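Long-range contact in CsuC (Acinetobacter baumannii, PDB 6FJY), which is the chaperone of the archaic Csu pilus, holding the tip adhesin CsuE by donor-strand complementation in a pre-assembly complex, probably in the periplasm: residues T29-I35 with P60-A66. Residues are numbered along the deposited sequence; the frame is centred on the assembly and turned at random.
Sequences TDAMVQI and PVAKIKA
Val33 and Ala62 form an antiparallel hydrogen-bonded pair at the middle of this two-strand contact. Val33 N gives its hydrogen to Ala62 O at 2.8 Å, and Ala62 N returns one to Val33 O. Ala31 and Ile64 make the next such pair, and Ile35 N adds a bond to Pro60 O. The tightly packed side carries Ala31, Val33, Ala62 and Ile64, all buried. Here Val33 CG2 lies beside its own backbone N and meets Ile64 CG1 at 3.7 Å. Phe3 of strand 3-6 touches both side chains, and His70 of strand 69-76 packs on Ala62 and Ile64.

The other face, with Met32, Gln34, Val61 and Lys63, is looser and more open to solvent. The bend at chi2 (79°) carries Met32 SD over strand 61-64, and the bend at chi3 turns CE to Lys63. Met32 SD sits 3.9 Å from Val61 CG1. Met32 CE meets Lys63 CE at 3.8 Å. Beyond the strand ends, Asp30 OD1 accepts a 3.2 Å bond from Ala66 N, which arrives from above the carboxylate plane. Strand 85-95 flanks 31-35 on its other edge. One apolar face and one solvent-facing face are typical of a beta-sandwich sheet, here in the Ig-like PapD N-terminal domain.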
loop_
_atom_site.group_PDB
_atom_site.type_symbol
_atom_site.label_atom_id
_atom_site.label_comp_id
_atom_site.label_asym_id
_atom_site.label_seq_id
_atom_site.Cartn_x
_atom_site.Cartn_y
_atom_site.Cartn_z
ATOM N N THR A 29 22.732 4.736 -3.893
ATOM C CA THR A 29 22.790 5.519 -5.118
ATOM C C THR A 29 21.487 6.285 -5.309
ATOM O O THR A 29 20.415 5.825 -4.912
ATOM C CB THR A 29 23.052 4.629 -6.346
ATOM O OG1 THR A 29 21.991 3.672 -6.488
ATOM C CG2 THR A 29 24.418 3.908 -6.241
ATOM N N ASP A 30 21.597 7.472 -5.906
ATOM C CA ASP A 30 20.430 8.278 -6.214
ATOM C C ASP A 30 19.641 7.666 -7.372
ATOM O O ASP A 30 20.162 6.879 -8.169
ATOM C CB ASP A 30 20.833 9.711 -6.566
ATOM C CG ASP A 30 21.628 10.377 -5.462
ATOM O OD1 ASP A 30 21.731 9.778 -4.377
ATOM O OD2 ASP A 30 22.137 11.495 -5.679
ATOM N N ALA A 31 18.364 8.055 -7.459
ATOM C CA ALA A 31 17.460 7.603 -8.508
ATOM C C ALA A 31 16.554 8.751 -8.933
ATOM O O ALA A 31 16.260 9.653 -8.148
ATOM C CB ALA A 31 16.607 6.422 -8.042
ATOM N N MET A 32 16.153 8.729 -10.198
ATOM C CA MET A 32 15.187 9.669 -10.745
ATOM C C MET A 32 13.876 8.937 -10.968
ATOM O O MET A 32 13.862 7.800 -11.456
ATOM C CB MET A 32 15.676 10.280 -12.064
ATOM C CG MET A 32 14.776 11.390 -12.633
ATOM S SD MET A 32 15.004 12.978 -11.826
ATOM C CE MET A 32 16.781 13.003 -11.796
ATOM N N VAL A 33 12.776 9.601 -10.625
ATOM C CA VAL A 33 11.443 9.019 -10.707
ATOM C C VAL A 33 10.520 9.961 -11.463
ATOM O O VAL A 33 10.419 11.145 -11.127
ATOM C CB VAL A 33 10.879 8.738 -9.303
ATOM C CG1 VAL A 33 9.527 8.107 -9.399
ATOM C CG2 VAL A 33 11.842 7.847 -8.535
ATOM N N GLN A 34 9.819 9.420 -12.448
ATOM C CA GLN A 34 8.735 10.094 -13.144
ATOM C C GLN A 34 7.429 9.443 -12.725
ATOM O O GLN A 34 7.371 8.223 -12.543
ATOM C CB GLN A 34 8.887 10.002 -14.663
ATOM C CG GLN A 34 7.806 10.761 -15.426
ATOM C CD GLN A 34 7.708 10.355 -16.888
ATOM O OE1 GLN A 34 8.334 9.390 -17.322
ATOM N NE2 GLN A 34 6.902 11.085 -17.651
ATOM N N ILE A 35 6.404 10.265 -12.523
ATOM C CA ILE A 35 5.098 9.823 -12.052
ATOM C C ILE A 35 4.042 10.318 -13.027
ATOM O O ILE A 35 4.000 11.509 -13.344
ATOM C CB ILE A 35 4.806 10.344 -10.635
ATOM C CG1 ILE A 35 5.909 9.903 -9.669
ATOM C CG2 ILE A 35 3.497 9.806 -10.141
ATOM C CD1 ILE A 35 7.013 10.937 -9.484
ATOM N N PRO A 60 5.252 15.588 -10.507
ATOM C CA PRO A 60 5.300 14.686 -11.671
ATOM C C PRO A 60 6.678 14.063 -11.892
ATOM O O PRO A 60 6.776 13.052 -12.595
ATOM C CB PRO A 60 4.856 15.583 -12.839
ATOM C CG PRO A 60 5.233 16.970 -12.395
ATOM C CD PRO A 60 5.091 17.003 -10.904
ATOM N N VAL A 61 7.744 14.658 -11.361
ATOM C CA VAL A 61 9.098 14.101 -11.418
ATOM C C VAL A 61 9.819 14.419 -10.117
ATOM O O VAL A 61 9.695 15.525 -9.582
ATOM C CB VAL A 61 9.953 14.644 -12.587
ATOM C CG1 VAL A 61 11.263 13.847 -12.665
ATOM C CG2 VAL A 61 9.218 14.555 -13.910
ATOM N N ALA A 62 10.594 13.459 -9.618
ATOM C CA ALA A 62 11.372 13.697 -8.411
ATOM C C ALA A 62 12.697 12.955 -8.477
ATOM O O ALA A 62 12.798 11.864 -9.048
ATOM C CB ALA A 62 10.621 13.257 -7.152
ATOM N N LYS A 63 13.707 13.557 -7.852
ATOM C CA LYS A 63 14.990 12.915 -7.613
ATOM C C LYS A 63 14.960 12.378 -6.190
ATOM O O LYS A 63 14.777 13.146 -5.237
ATOM C CB LYS A 63 16.144 13.896 -7.810
ATOM C CG LYS A 63 17.538 13.281 -7.729
ATOM C CD LYS A 63 18.622 14.349 -7.856
ATOM C CE LYS A 63 18.497 15.135 -9.154
ATOM N NZ LYS A 63 19.657 16.062 -9.353
ATOM N N ILE A 64 15.085 11.063 -6.054
ATOM C CA ILE A 64 15.060 10.400 -4.756
ATOM C C ILE A 64 16.492 9.978 -4.465
ATOM O O ILE A 64 16.951 8.935 -4.948
ATOM C CB ILE A 64 14.109 9.199 -4.728
ATOM C CG1 ILE A 64 12.796 9.547 -5.424
ATOM C CG2 ILE A 64 13.844 8.779 -3.284
ATOM C CD1 ILE A 64 12.017 10.624 -4.720
ATOM N N LYS A 65 17.193 10.784 -3.672
ATOM C CA LYS A 65 18.575 10.501 -3.339
ATOM C C LYS A 65 18.612 9.443 -2.248
ATOM O O LYS A 65 17.595 9.113 -1.634
ATOM C CB LYS A 65 19.298 11.776 -2.890
ATOM C CG LYS A 65 19.195 12.920 -3.901
ATOM C CD LYS A 65 19.527 14.293 -3.316
ATOM C CE LYS A 65 19.287 15.388 -4.373
ATOM N NZ LYS A 65 19.578 16.792 -3.931
ATOM N N ALA A 66 19.805 8.903 -2.023
ATOM C CA ALA A 66 20.003 7.873 -1.015
ATOM C C ALA A 66 19.518 8.358 0.344
ATOM O O ALA A 66 19.885 9.444 0.797
ATOM C CB ALA A 66 21.484 7.495 -0.945
#